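Local coordinates for protein macrophage migration inhibitory factor (Oncomelania hupensis, PDB 6LR3) that is of unknown function but belongs to the macrophage migration inhibitory factor family and assembles as a trimer of beta-alpha-beta subunits, at residues L23-T28 against K33-M38; G51-P56 against R92-I97. All blocks are in the same frame, centred on the assembly; numbering follows the deposited sequence.

Contact 1. Residues L23-T28 against K33-M38; sequences LTNMMT and KPKEVM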
loop_
_atom_site.group_PDB
_atom_site.type_symbol
_atom_site.label_atom_id
_atom_site.label_comp_id
_atom_site.label_asym_id
_atom_site.label_seq_id
_atom_site.Cartn_x
_atom_site.Cartn_y
_atom_site.Cartn_z
ATOM N N LEU B 23 18.991 3.718 2.256
ATOM C CA LEU B 23 18.142 2.688 1.626
ATOM C C LEU B 23 18.009 2.989 0.153
ATOM O O LEU B 23 18.099 2.050 -0.643
ATOM C CB LEU B 23 16.803 2.653 2.370
ATOM C CG LEU B 23 15.850 1.545 1.986
ATOM C CD1 LEU B 23 16.538 0.209 2.066
ATOM C CD2 LEU B 23 14.650 1.584 2.913
ATOM N N THR B 24 17.831 4.264 -0.216
ATOM C CA THR B 24 17.778 4.693 -1.623
ATOM C C THR B 24 19.028 4.193 -2.334
ATOM O O THR B 24 18.905 3.564 -3.382
ATOM C CB THR B 24 17.681 6.217 -1.759
ATOM O OG1 THR B 24 16.422 6.645 -1.226
ATOM C CG2 THR B 24 17.765 6.647 -3.198
ATOM N N ASN B 25 20.192 4.492 -1.780
ATOM C CA ASN B 25 21.488 4.157 -2.424
ATOM C C ASN B 25 21.616 2.637 -2.518
ATOM O O ASN B 25 21.988 2.141 -3.571
ATOM C CB ASN B 25 22.652 4.778 -1.661
ATOM C CG ASN B 25 22.705 6.286 -1.893
ATOM O OD1 ASN B 25 22.123 6.771 -2.856
ATOM N ND2 ASN B 25 23.256 7.034 -0.952
ATOM N N MET B 26 21.307 1.935 -1.454
ATOM C CA MET B 26 21.530 0.481 -1.411
ATOM C C MET B 26 20.609 -0.188 -2.430
ATOM O O MET B 26 21.080 -1.075 -3.173
ATOM C CB MET B 26 21.277 -0.078 -0.006
ATOM C CG MET B 26 21.731 -1.505 0.146
ATOM S SD MET B 26 21.162 -2.200 1.714
ATOM C CE MET B 26 19.458 -2.520 1.269
ATOM N N MET B 27 19.355 0.248 -2.507
ATOM C CA MET B 27 18.387 -0.429 -3.394
ATOM C C MET B 27 18.558 0.066 -4.829
ATOM O O MET B 27 18.239 -0.714 -5.720
ATOM C CB MET B 27 16.950 -0.245 -2.897
ATOM C CG MET B 27 16.706 -0.960 -1.564
ATOM S SD MET B 27 17.017 -2.707 -1.628
ATOM C CE MET B 27 15.606 -3.247 -2.613
ATOM N N THR B 28 19.084 1.265 -5.068
ATOM C CA THR B 28 19.436 1.709 -6.440
ATOM C C THR B 28 20.483 0.757 -7.002
ATOM O O THR B 28 20.332 0.292 -8.166
ATOM C CB THR B 28 19.957 3.147 -6.441
ATOM O OG1 THR B 28 18.819 3.949 -6.110
ATOM C CG2 THR B 28 20.533 3.568 -7.772
ATOM N N LYS B 33 18.520 0.333 -11.066
ATOM C CA LYS B 33 17.537 1.286 -11.621
ATOM C C LYS B 33 18.088 2.679 -11.398
ATOM O O LYS B 33 18.884 2.896 -10.464
ATOM C CB LYS B 33 16.189 1.100 -10.904
ATOM C CG LYS B 33 15.467 -0.176 -11.270
ATOM C CD LYS B 33 14.866 -0.074 -12.666
ATOM C CE LYS B 33 14.043 -1.294 -12.958
ATOM N NZ LYS B 33 13.432 -1.180 -14.291
ATOM N N PRO B 34 17.668 3.677 -12.198
ATOM C CA PRO B 34 18.133 5.045 -12.007
ATOM C C PRO B 34 17.708 5.506 -10.610
ATOM O O PRO B 34 16.551 5.340 -10.244
ATOM C CB PRO B 34 17.459 5.842 -13.112
ATOM C CG PRO B 34 17.117 4.798 -14.155
ATOM C CD PRO B 34 16.778 3.552 -13.365
ATOM N N LYS B 35 18.618 6.117 -9.880
ATOM C CA LYS B 35 18.310 6.661 -8.554
ATOM C C LYS B 35 17.128 7.636 -8.649
ATOM O O LYS B 35 16.335 7.706 -7.724
ATOM C CB LYS B 35 19.539 7.408 -8.016
ATOM C CG LYS B 35 19.352 7.963 -6.624
ATOM C CD LYS B 35 20.676 8.326 -6.026
ATOM C CE LYS B 35 20.532 9.172 -4.788
ATOM N NZ LYS B 35 21.838 9.358 -4.114
ATOM N N GLU B 36 17.029 8.382 -9.759
ATOM C CA GLU B 36 16.042 9.487 -9.857
ATOM C C GLU B 36 14.622 8.950 -9.727
ATOM O O GLU B 36 13.776 9.739 -9.307
ATOM C CB GLU B 36 16.313 10.258 -11.142
ATOM C CG GLU B 36 15.806 9.603 -12.397
ATOM C CD GLU B 36 16.496 10.221 -13.632
ATOM O OE1 GLU B 36 17.762 10.146 -13.647
ATOM O OE2 GLU B 36 15.809 10.872 -14.448
ATOM N N VAL B 37 14.348 7.681 -10.020
ATOM C CA VAL B 37 12.973 7.124 -9.937
ATOM C C VAL B 37 12.864 6.176 -8.744
ATOM O O VAL B 37 11.881 5.425 -8.689
ATOM C CB VAL B 37 12.543 6.475 -11.260
ATOM C CG1 VAL B 37 12.405 7.556 -12.342
ATOM C CG2 VAL B 37 13.450 5.329 -11.676
ATOM N N MET B 38 13.803 6.224 -7.798
ATOM C CA MET B 38 13.728 5.435 -6.550
ATOM C C MET B 38 12.977 6.252 -5.490
ATOM O O MET B 38 13.474 7.311 -5.066
ATOM C CB MET B 38 15.127 5.096 -6.033
ATOM C CG MET B 38 15.135 4.312 -4.716
ATOM S SD MET B 38 14.436 2.644 -4.886
ATOM C CE MET B 38 15.574 2.040 -6.131
HETATM O O HOH W 1 14.699 8.224 -2.691
#
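T28 and K35 bring the two backbones closest, their CA atoms 5.5 Å apart, where residues 33-38 double back along helix 19-31 after leaving its C-terminal end. A second approach joins T24 to M38, one helical turn earlier, so the returning chain follows the same face of the helix. At the turn itself K33 N gives only a weak bond to T28 O. A short 3-10 segment at 35-36 then carries the chain toward strand 39-43. This is the return half of a beta-alpha-beta crossover, since strand 39-43 lies parallel to strand 3-8, and the beta-alpha-beta unit is the building block of the MIF fold. T24, T28, K35 and M38 do most of the joining. K35 leaves with CG anti to its backbone N (chi1 -178°) and stays extended, which lays its methylenes across the T24 methyl at about a right angle and brings NZ to N25 OD1 at 2.9 Å, in the amide plane and on a lone pair. M38 instead bends at chi2 and chi3: its CG meets T24 CG2 at 3.8 Å, while CE curls back to T28 N at 3.7 Å, next to M27 CB. T28 OG1 bonds to T24 O at 2.8 Å; this carbonyl also accepts from T28 N, the two donors coming from opposite faces of its plane. T24 OG1, bonded to Q20 O, also accepts a hydrogen bond from a water that donates to M38 O as well. On the sheet side, M27 and M38 both pack on I4 of strand 3-8; M49 of a second subunit packs on T24.

Contact 2. Residues G51-P56 against R92-I97; sequences GGDRNP and RERIVI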
loop_
_atom_site.group_PDB
_atom_site.type_symbol
_atom_site.label_atom_id
_atom_site.label_comp_id
_atom_site.label_asym_id
_atom_site.label_seq_id
_atom_site.Cartn_x
_atom_site.Cartn_y
_atom_site.Cartn_z
ATOM N N GLY B 51 2.419 -10.399 15.526
ATOM C CA GLY B 51 2.333 -11.494 16.516
ATOM C C GLY B 51 1.494 -11.097 17.703
ATOM O O GLY B 51 1.671 -11.693 18.780
ATOM N N GLY B 52 0.630 -10.097 17.552
ATOM C CA GLY B 52 -0.217 -9.585 18.642
ATOM C C GLY B 52 0.576 -8.761 19.640
ATOM O O GLY B 52 0.039 -8.487 20.713
ATOM N N ASP B 53 1.803 -8.358 19.325
ATOM C CA ASP B 53 2.537 -7.516 20.302
ATOM C C ASP B 53 3.224 -6.351 19.593
ATOM O O ASP B 53 3.332 -6.335 18.340
ATOM C CB ASP B 53 3.474 -8.352 21.161
ATOM C CG ASP B 53 4.689 -8.817 20.412
ATOM O OD1 ASP B 53 5.364 -7.947 19.838
ATOM O OD2 ASP B 53 4.944 -10.037 20.418
ATOM N N ARG B 54 3.658 -5.387 20.385
ATOM C CA ARG B 54 4.119 -4.089 19.874
ATOM C C ARG B 54 5.632 -3.981 20.018
ATOM O O ARG B 54 6.136 -2.857 19.948
ATOM C CB ARG B 54 3.332 -2.982 20.562
ATOM C CG ARG B 54 1.837 -3.067 20.287
ATOM C CD ARG B 54 1.161 -1.838 20.774
ATOM N NE ARG B 54 -0.267 -1.791 20.503
ATOM C CZ ARG B 54 -0.812 -1.427 19.352
ATOM N NH1 ARG B 54 -0.049 -1.148 18.316
ATOM N NH2 ARG B 54 -2.118 -1.361 19.228
ATOM N N ASN B 55 6.335 -5.094 20.140
ATOM C CA ASN B 55 7.812 -5.062 20.029
ATOM C C ASN B 55 8.146 -4.528 18.635
ATOM O O ASN B 55 7.327 -4.618 17.705
ATOM C CB ASN B 55 8.439 -6.428 20.282
ATOM C CG ASN B 55 8.267 -6.840 21.730
ATOM O OD1 ASN B 55 8.276 -6.004 22.628
ATOM N ND2 ASN B 55 8.048 -8.121 21.939
ATOM N N PRO B 56 9.333 -3.940 18.455
ATOM C CA PRO B 56 9.696 -3.336 17.175
ATOM C C PRO B 56 9.528 -4.369 16.062
ATOM O O PRO B 56 9.876 -5.538 16.227
ATOM C CB PRO B 56 11.170 -2.948 17.366
ATOM C CG PRO B 56 11.235 -2.644 18.848
ATOM C CD PRO B 56 10.367 -3.719 19.471
ATOM N N ARG B 92 15.878 -9.525 13.355
ATOM C CA ARG B 92 15.639 -10.140 12.033
ATOM C C ARG B 92 14.309 -10.901 12.051
ATOM O O ARG B 92 13.604 -10.881 11.013
ATOM C CB ARG B 92 16.788 -11.056 11.628
ATOM C CG ARG B 92 16.840 -11.324 10.145
ATOM C CD ARG B 92 17.985 -12.234 9.757
ATOM N NE ARG B 92 19.276 -11.619 10.057
ATOM C CZ ARG B 92 19.944 -10.798 9.270
ATOM N NH1 ARG B 92 19.474 -10.426 8.095
ATOM N NH2 ARG B 92 21.110 -10.321 9.675
ATOM N N GLU B 93 13.935 -11.517 13.177
ATOM C CA GLU B 93 12.690 -12.311 13.250
ATOM C C GLU B 93 11.474 -11.405 13.427
ATOM O O GLU B 93 10.364 -11.949 13.658
ATOM C CB GLU B 93 12.788 -13.365 14.368
ATOM C CG GLU B 93 12.879 -12.761 15.755
ATOM C CD GLU B 93 14.298 -12.600 16.289
ATOM O OE1 GLU B 93 15.286 -12.414 15.498
ATOM O OE2 GLU B 93 14.417 -12.608 17.540
ATOM N N ARG B 94 11.623 -10.079 13.313
ATOM C CA ARG B 94 10.494 -9.131 13.359
ATOM C C ARG B 94 10.419 -8.366 12.035
ATOM O O ARG B 94 9.825 -7.259 12.006
ATOM C CB ARG B 94 10.625 -8.209 14.562
ATOM C CG ARG B 94 10.495 -8.936 15.888
ATOM C CD ARG B 94 9.071 -9.333 16.194
ATOM N NE ARG B 94 8.270 -8.164 16.543
ATOM C CZ ARG B 94 6.999 -8.232 16.915
ATOM N NH1 ARG B 94 6.388 -9.394 16.976
ATOM N NH2 ARG B 94 6.326 -7.134 17.196
ATOM N N ILE B 95 11.008 -8.917 10.977
ATOM C CA ILE B 95 11.037 -8.241 9.642
ATOM C C ILE B 95 10.416 -9.160 8.595
ATOM O O ILE B 95 10.871 -10.280 8.447
ATOM C CB ILE B 95 12.467 -7.850 9.233
ATOM C CG1 ILE B 95 13.122 -6.966 10.286
ATOM C CG2 ILE B 95 12.478 -7.202 7.863
ATOM C CD1 ILE B 95 14.626 -6.817 10.115
ATOM N N VAL B 96 9.469 -8.608 7.847
ATOM C CA VAL B 96 8.883 -9.269 6.660
ATOM C C VAL B 96 8.969 -8.272 5.507
ATOM O O VAL B 96 8.672 -7.100 5.698
ATOM C CB VAL B 96 7.448 -9.727 6.921
ATOM C CG1 VAL B 96 6.741 -10.146 5.642
ATOM C CG2 VAL B 96 7.434 -10.860 7.933
ATOM N N ILE B 97 9.372 -8.731 4.349
ATOM C CA ILE B 97 9.507 -7.886 3.132
ATOM C C ILE B 97 8.775 -8.574 1.986
ATOM O O ILE B 97 9.010 -9.745 1.742
ATOM C CB ILE B 97 10.981 -7.614 2.781
ATOM C CG1 ILE B 97 11.773 -7.061 3.965
ATOM C CG2 ILE B 97 11.041 -6.714 1.562
ATOM C CD1 ILE B 97 13.280 -7.158 3.811
#
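R94, just ahead of residues 95-101, reaches into the bend of residues 51-56, where its guanidinium group meets backbone oxygens and a carboxylate. NE points almost straight at P56 O, 3.1 Å away with an N-H...O angle of 170°, and NH2 bonds to N55 O at 2.8 Å. Both oxygens lie in the guanidinium plane, although each donor stands above the plane of its carbonyl. NH2 also forms a salt bridge to D53 OD1 at 2.9 Å and a weak bond to D53 O; the carboxylate plane is turned 21° from the guanidinium. N55 CB covers one face, 3.8 Å from NH2.

Bends at chi2 and chi3 fold the arginine chain round P56 O, which lies 3.2 Å from R94 CB. In the second shell, D53 OD1 accepts from N55 N at 3.0 Å, an Asx turn that ties the carboxylate to the backbone of its own loop. M50 O takes a bond from R94 NH1, and N9 ND2 donates to N55 O. Farther out, backbone bonds join R94 and V96 to V58 of strand 58-64, while V96 and I97 pair antiparallel with a strand of the third subunit.

One cation thus gathers the carbonyls of M50, N55 and P56, more weakly that of D53, and a carboxylate; the nearby carboxylate probably stabilises its positive charge, and bonds along several N-H directions restrict rotation of the guanidinium group.

Contacts 1 and 2 follow in series along the chain, the first closing at residue 38 before the second opens at 51, and lie on opposite sides of its centre. Their own centres are 26 Å apart; their nearest atoms come within about 7 Å without touching. The four-stranded sheet relates them. Contact 1 leads into strand 39-43 at one edge of the sheet as formed by this chain, whereas contact 2 sits at the start of strand 95-101, at the other, with strands 3-8 and 58-64 between. Both edges also meet neighbouring copies: M38 makes backbone bonds to the second subunit, and V96 and I97 continue the sheet into the third, so each contact adjoins a subunit interface of the trimer.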